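Long-range contact in phosphoglycerol transferase GacH (Streptococcus pyogenes MGAS5005, PDB 6DGM), which probably transfers glycerol phosphate to the rhamnose polysaccharide of the group A streptococcal cell wall, this chain being its soluble sulfatase-like domain: residues N91-Y103 with P307-F319. Numbering follows the deposited sequence.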
loop_
_atom_site.group_PDB
_atom_site.type_symbol
_atom_site.label_atom_id
_atom_site.label_comp_id
_atom_site.label_asym_id
_atom_site.label_seq_id
_atom_site.Cartn_x
_atom_site.Cartn_y
_atom_site.Cartn_z
ATOM N N ASN A 91 -6.376 7.231 -0.026
ATOM C CA ASN A 91 -6.740 6.655 1.265
ATOM C C ASN A 91 -5.986 5.360 1.509
ATOM O O ASN A 91 -5.544 5.103 2.633
ATOM C CB ASN A 91 -8.244 6.447 1.348
ATOM C CG ASN A 91 -8.990 7.749 1.412
ATOM O OD1 ASN A 91 -8.470 8.736 1.928
ATOM N ND2 ASN A 91 -10.198 7.775 0.870
ATOM N N MET A 92 -5.820 4.529 0.480
ATOM C CA MET A 92 -4.973 3.348 0.640
ATOM C C MET A 92 -3.527 3.764 0.874
ATOM O O MET A 92 -2.833 3.209 1.741
ATOM C CB MET A 92 -5.108 2.433 -0.577
ATOM C CG MET A 92 -6.179 1.335 -0.401
ATOM S SD MET A 92 -7.832 1.901 0.015
ATOM C CE MET A 92 -8.340 2.644 -1.533
ATOM N N GLU A 93 -3.077 4.783 0.147
ATOM C CA GLU A 93 -1.724 5.299 0.294
ATOM C C GLU A 93 -1.440 5.725 1.732
ATOM O O GLU A 93 -0.428 5.321 2.322
ATOM C CB GLU A 93 -1.590 6.486 -0.653
ATOM C CG GLU A 93 -0.181 7.030 -0.853
ATOM C CD GLU A 93 -0.237 8.307 -1.665
ATOM O OE1 GLU A 93 -1.132 8.404 -2.530
ATOM O OE2 GLU A 93 0.569 9.227 -1.409
ATOM N N PHE A 94 -2.326 6.538 2.314
ATOM C CA PHE A 94 -2.181 6.970 3.703
ATOM C C PHE A 94 -2.034 5.778 4.640
ATOM O O PHE A 94 -1.201 5.780 5.557
ATOM C CB PHE A 94 -3.423 7.784 4.105
ATOM C CG PHE A 94 -3.511 8.110 5.576
ATOM C CD1 PHE A 94 -4.048 7.195 6.484
ATOM C CD2 PHE A 94 -3.097 9.340 6.052
ATOM C CE1 PHE A 94 -4.160 7.496 7.846
ATOM C CE2 PHE A 94 -3.212 9.659 7.417
ATOM C CZ PHE A 94 -3.723 8.728 8.315
ATOM N N GLN A 95 -2.848 4.752 4.431
ATOM C CA GLN A 95 -2.819 3.589 5.309
ATOM C C GLN A 95 -1.507 2.824 5.180
ATOM O O GLN A 95 -0.968 2.325 6.186
ATOM C CB GLN A 95 -4.013 2.692 4.997
ATOM C CG GLN A 95 -5.346 3.327 5.347
ATOM C CD GLN A 95 -6.489 2.464 4.976
ATOM O OE1 GLN A 95 -6.874 1.586 5.738
ATOM N NE2 GLN A 95 -7.037 2.674 3.781
ATOM N N THR A 96 -0.947 2.736 3.966
ATOM C CA THR A 96 0.348 2.061 3.861
ATOM C C THR A 96 1.419 2.811 4.646
ATOM O O THR A 96 2.273 2.195 5.302
ATOM C CB THR A 96 0.794 1.883 2.403
ATOM O OG1 THR A 96 1.211 3.135 1.832
ATOM C CG2 THR A 96 -0.301 1.248 1.557
ATOM N N LEU A 97 1.402 4.133 4.596
ATOM C CA LEU A 97 2.481 4.888 5.214
ATOM C C LEU A 97 2.355 4.933 6.733
ATOM O O LEU A 97 3.361 4.766 7.436
ATOM C CB LEU A 97 2.508 6.306 4.667
ATOM C CG LEU A 97 2.840 6.472 3.184
ATOM C CD1 LEU A 97 2.757 7.931 2.829
ATOM C CD2 LEU A 97 4.221 5.901 2.861
ATOM N N THR A 98 1.151 5.171 7.250
ATOM C CA THR A 98 0.953 5.325 8.685
ATOM C C THR A 98 0.631 4.019 9.396
ATOM O O THR A 98 0.889 3.898 10.605
ATOM C CB THR A 98 -0.214 6.286 8.974
ATOM O OG1 THR A 98 -1.443 5.725 8.496
ATOM C CG2 THR A 98 0.018 7.655 8.332
ATOM N N SER A 99 0.032 3.066 8.676
ATOM C CA SER A 99 -0.508 1.826 9.223
ATOM C C SER A 99 -1.748 2.038 10.084
ATOM O O SER A 99 -2.139 1.147 10.833
ATOM C CB SER A 99 0.543 1.018 9.997
ATOM O OG SER A 99 1.667 0.710 9.183
ATOM N N LEU A 100 -2.374 3.202 10.015
ATOM C CA LEU A 100 -3.615 3.434 10.746
ATOM C C LEU A 100 -4.801 3.090 9.842
ATOM O O LEU A 100 -4.944 3.704 8.772
ATOM C CB LEU A 100 -3.695 4.893 11.171
ATOM C CG LEU A 100 -2.583 5.356 12.128
ATOM C CD1 LEU A 100 -2.661 6.846 12.382
ATOM C CD2 LEU A 100 -2.629 4.578 13.453
ATOM N N PRO A 101 -5.642 2.123 10.203
ATOM C CA PRO A 101 -6.696 1.702 9.265
ATOM C C PRO A 101 -7.830 2.703 9.128
ATOM O O PRO A 101 -8.362 3.245 10.105
ATOM C CB PRO A 101 -7.200 0.373 9.838
ATOM C CG PRO A 101 -6.825 0.426 11.292
ATOM C CD PRO A 101 -5.579 1.248 11.391
ATOM N N PHE A 102 -8.246 2.889 7.877
ATOM C CA PHE A 102 -9.408 3.718 7.567
ATOM C C PHE A 102 -10.648 3.214 8.282
ATOM O O PHE A 102 -11.494 4.010 8.699
ATOM C CB PHE A 102 -9.608 3.675 6.047
ATOM C CG PHE A 102 -10.456 4.783 5.480
ATOM C CD1 PHE A 102 -10.958 5.809 6.259
ATOM C CD2 PHE A 102 -10.713 4.802 4.122
ATOM C CE1 PHE A 102 -11.712 6.825 5.692
ATOM C CE2 PHE A 102 -11.466 5.812 3.555
ATOM C CZ PHE A 102 -11.963 6.820 4.336
ATOM N N TYR A 103 -10.773 1.897 8.451
ATOM C CA TYR A 103 -11.978 1.341 9.042
ATOM C C TYR A 103 -12.173 1.743 10.499
ATOM O O TYR A 103 -13.277 1.541 11.018
ATOM C CB TYR A 103 -12.032 -0.186 8.879
ATOM C CG TYR A 103 -10.926 -0.990 9.496
ATOM C CD1 TYR A 103 -10.778 -1.070 10.883
ATOM C CD2 TYR A 103 -10.050 -1.730 8.705
ATOM C CE1 TYR A 103 -9.772 -1.807 11.451
ATOM C CE2 TYR A 103 -9.051 -2.478 9.265
ATOM C CZ TYR A 103 -8.911 -2.519 10.650
ATOM O OH TYR A 103 -7.904 -3.258 11.233
ATOM N N PRO A 307 -2.812 -14.497 3.389
ATOM C CA PRO A 307 -3.607 -14.539 2.144
ATOM C C PRO A 307 -4.512 -13.340 1.941
ATOM O O PRO A 307 -4.870 -13.047 0.792
ATOM C CB PRO A 307 -4.424 -15.830 2.271
ATOM C CG PRO A 307 -4.403 -16.166 3.750
ATOM C CD PRO A 307 -3.102 -15.629 4.289
ATOM N N LEU A 308 -4.894 -12.648 3.012
ATOM C CA LEU A 308 -5.825 -11.527 2.925
ATOM C C LEU A 308 -5.450 -10.557 4.036
ATOM O O LEU A 308 -5.577 -10.883 5.226
ATOM C CB LEU A 308 -7.260 -12.017 3.096
ATOM C CG LEU A 308 -8.346 -10.956 3.260
ATOM C CD1 LEU A 308 -8.312 -9.978 2.128
ATOM C CD2 LEU A 308 -9.706 -11.623 3.367
ATOM N N ILE A 309 -5.000 -9.365 3.651
ATOM C CA ILE A 309 -4.620 -8.335 4.606
ATOM C C ILE A 309 -5.175 -7.002 4.120
ATOM O O ILE A 309 -5.752 -6.898 3.038
ATOM C CB ILE A 309 -3.101 -8.261 4.826
ATOM C CG1 ILE A 309 -2.374 -7.842 3.550
ATOM C CG2 ILE A 309 -2.575 -9.624 5.342
ATOM C CD1 ILE A 309 -0.853 -7.814 3.726
ATOM N N ASN A 310 -5.013 -5.986 4.955
ATOM C CA ASN A 310 -5.450 -4.633 4.653
ATOM C C ASN A 310 -4.252 -3.796 4.239
ATOM O O ASN A 310 -3.107 -4.127 4.545
ATOM C CB ASN A 310 -6.036 -4.026 5.929
ATOM C CG ASN A 310 -7.109 -3.007 5.650
ATOM O OD1 ASN A 310 -7.987 -3.218 4.806
ATOM N ND2 ASN A 310 -7.052 -1.883 6.364
ATOM N N SER A 311 -4.528 -2.676 3.559
ATOM C CA SER A 311 -3.444 -1.775 3.168
ATOM C C SER A 311 -2.652 -1.287 4.382
ATOM O O SER A 311 -1.437 -1.071 4.296
ATOM C CB SER A 311 -3.993 -0.579 2.383
ATOM O OG SER A 311 -4.925 0.214 3.124
ATOM N N SER A 312 -3.326 -1.106 5.519
ATOM C CA SER A 312 -2.681 -0.625 6.728
ATOM C C SER A 312 -1.713 -1.636 7.324
ATOM O O SER A 312 -0.910 -1.264 8.182
ATOM C CB SER A 312 -3.752 -0.257 7.762
ATOM O OG SER A 312 -4.606 -1.360 7.985
ATOM N N ASP A 313 -1.773 -2.898 6.894
ATOM C CA ASP A 313 -0.936 -3.959 7.415
ATOM C C ASP A 313 0.414 -4.072 6.714
ATOM O O ASP A 313 1.240 -4.877 7.140
ATOM C CB ASP A 313 -1.635 -5.319 7.236
ATOM C CG ASP A 313 -2.851 -5.503 8.119
ATOM O OD1 ASP A 313 -2.837 -5.050 9.287
ATOM O OD2 ASP A 313 -3.828 -6.116 7.623
ATOM N N PHE A 314 0.644 -3.317 5.627
ATOM C CA PHE A 314 1.817 -3.586 4.806
ATOM C C PHE A 314 3.114 -3.383 5.579
ATOM O O PHE A 314 4.052 -4.168 5.419
ATOM C CB PHE A 314 1.826 -2.727 3.548
ATOM C CG PHE A 314 0.874 -3.199 2.468
ATOM C CD1 PHE A 314 0.531 -4.533 2.316
ATOM C CD2 PHE A 314 0.328 -2.290 1.600
ATOM C CE1 PHE A 314 -0.354 -4.928 1.307
ATOM C CE2 PHE A 314 -0.549 -2.677 0.599
ATOM C CZ PHE A 314 -0.878 -3.985 0.444
ATOM N N THR A 315 3.201 -2.340 6.410
ATOM C CA THR A 315 4.463 -2.079 7.099
ATOM C C THR A 315 4.808 -3.203 8.073
ATOM O O THR A 315 5.944 -3.671 8.111
ATOM C CB THR A 315 4.451 -0.725 7.804
ATOM O OG1 THR A 315 4.184 0.291 6.845
ATOM C CG2 THR A 315 5.831 -0.424 8.445
ATOM N N ALA A 316 3.845 -3.658 8.863
ATOM C CA ALA A 316 4.127 -4.794 9.734
ATOM C C ALA A 316 4.542 -6.011 8.919
ATOM O O ALA A 316 5.457 -6.754 9.304
ATOM C CB ALA A 316 2.916 -5.114 10.597
ATOM N N ALA A 317 3.881 -6.230 7.785
ATOM C CA ALA A 317 4.246 -7.362 6.948
ATOM C C ALA A 317 5.628 -7.185 6.348
ATOM O O ALA A 317 6.349 -8.169 6.149
ATOM C CB ALA A 317 3.207 -7.568 5.859
ATOM N N LEU A 318 6.013 -5.939 6.063
ATOM C CA LEU A 318 7.343 -5.661 5.529
ATOM C C LEU A 318 8.416 -5.965 6.562
ATOM O O LEU A 318 9.455 -6.561 6.244
ATOM C CB LEU A 318 7.418 -4.193 5.088
ATOM C CG LEU A 318 8.809 -3.613 4.827
ATOM C CD1 LEU A 318 9.322 -4.142 3.497
ATOM C CD2 LEU A 318 8.809 -2.102 4.846
ATOM N N PHE A 319 8.202 -5.530 7.803
ATOM C CA PHE A 319 9.152 -5.865 8.858
ATOM C C PHE A 319 9.289 -7.374 9.008
ATOM O O PHE A 319 10.401 -7.892 9.171
ATOM C CB PHE A 319 8.714 -5.251 10.187
ATOM C CG PHE A 319 9.137 -3.812 10.380
ATOM C CD1 PHE A 319 8.453 -2.778 9.765
ATOM C CD2 PHE A 319 10.208 -3.498 11.197
ATOM C CE1 PHE A 319 8.841 -1.454 9.963
ATOM C CE2 PHE A 319 10.606 -2.193 11.385
ATOM C CZ PHE A 319 9.932 -1.166 10.772
HETATM O O HOH W 1 1.290 -0.097 6.557
HETATM O O HOH W 2 3.762 2.411 8.741
HETATM O O HOH W 3 1.266 -2.467 9.560
HETATM O O HOH W 4 -6.171 -4.052 9.597
#
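Gln-95 lies against Ser-311 along the whole of its length, where the last turns of helix 89-98 meet the bend between strand 308-310 and helix 314-321. Its CB is 3.2 Å from Ser-311 OG. From there CG stands anti to the carbonyl carbon (chi1 -67°), 3.8 Å from Ser-311 OG, and the chain runs on extended, carrying the amide past the same hydroxyl, whose OG is 3.3 Å from Gln-95 CD. At the tip the two amide atoms part company. NE2 donates to Asn-91 O from above the carbonyl plane, while the backbone N of Gln-95 reaches that oxygen from the opposite face; NE2 also bonds Asp-83. OE1 takes a nearly straight bond from Phe-102 N, 2.9 Å long, again from above its plane. The amide thus ties the helix to the turn that follows it and has its rotation fixed.

The next residue, Thr-96, sets CG2 at the edge of the Phe-314 ring, 3.6 Å from CD2. Ser-99, the first residue past the helix, has positive phi and comes next to Ser-312, their CA atoms 4.1 Å apart. Ser-312 CA points its hydrogen almost straight at Gln-95 O. Three waters gather on Ser-99 OG: the first reaches Thr-96 O and accepts from Thr-315 N, the second links Leu-97 O and Thr-315 OG1, the third accepts from Ala-316 N and donates to Ser-312 O. Thr-315 OG1 is also held by Tyr-43 of the central sheet.

Met-92 CG packs 3.9 Å from Ser-311 OG, beside manganese ligand Asp-270. Small hydroxyl side chains allow close backbone approach, and bridging water supplies partners for C-terminal carbonyls of helix 89-98 and for N-H groups near the start of helix 314-321.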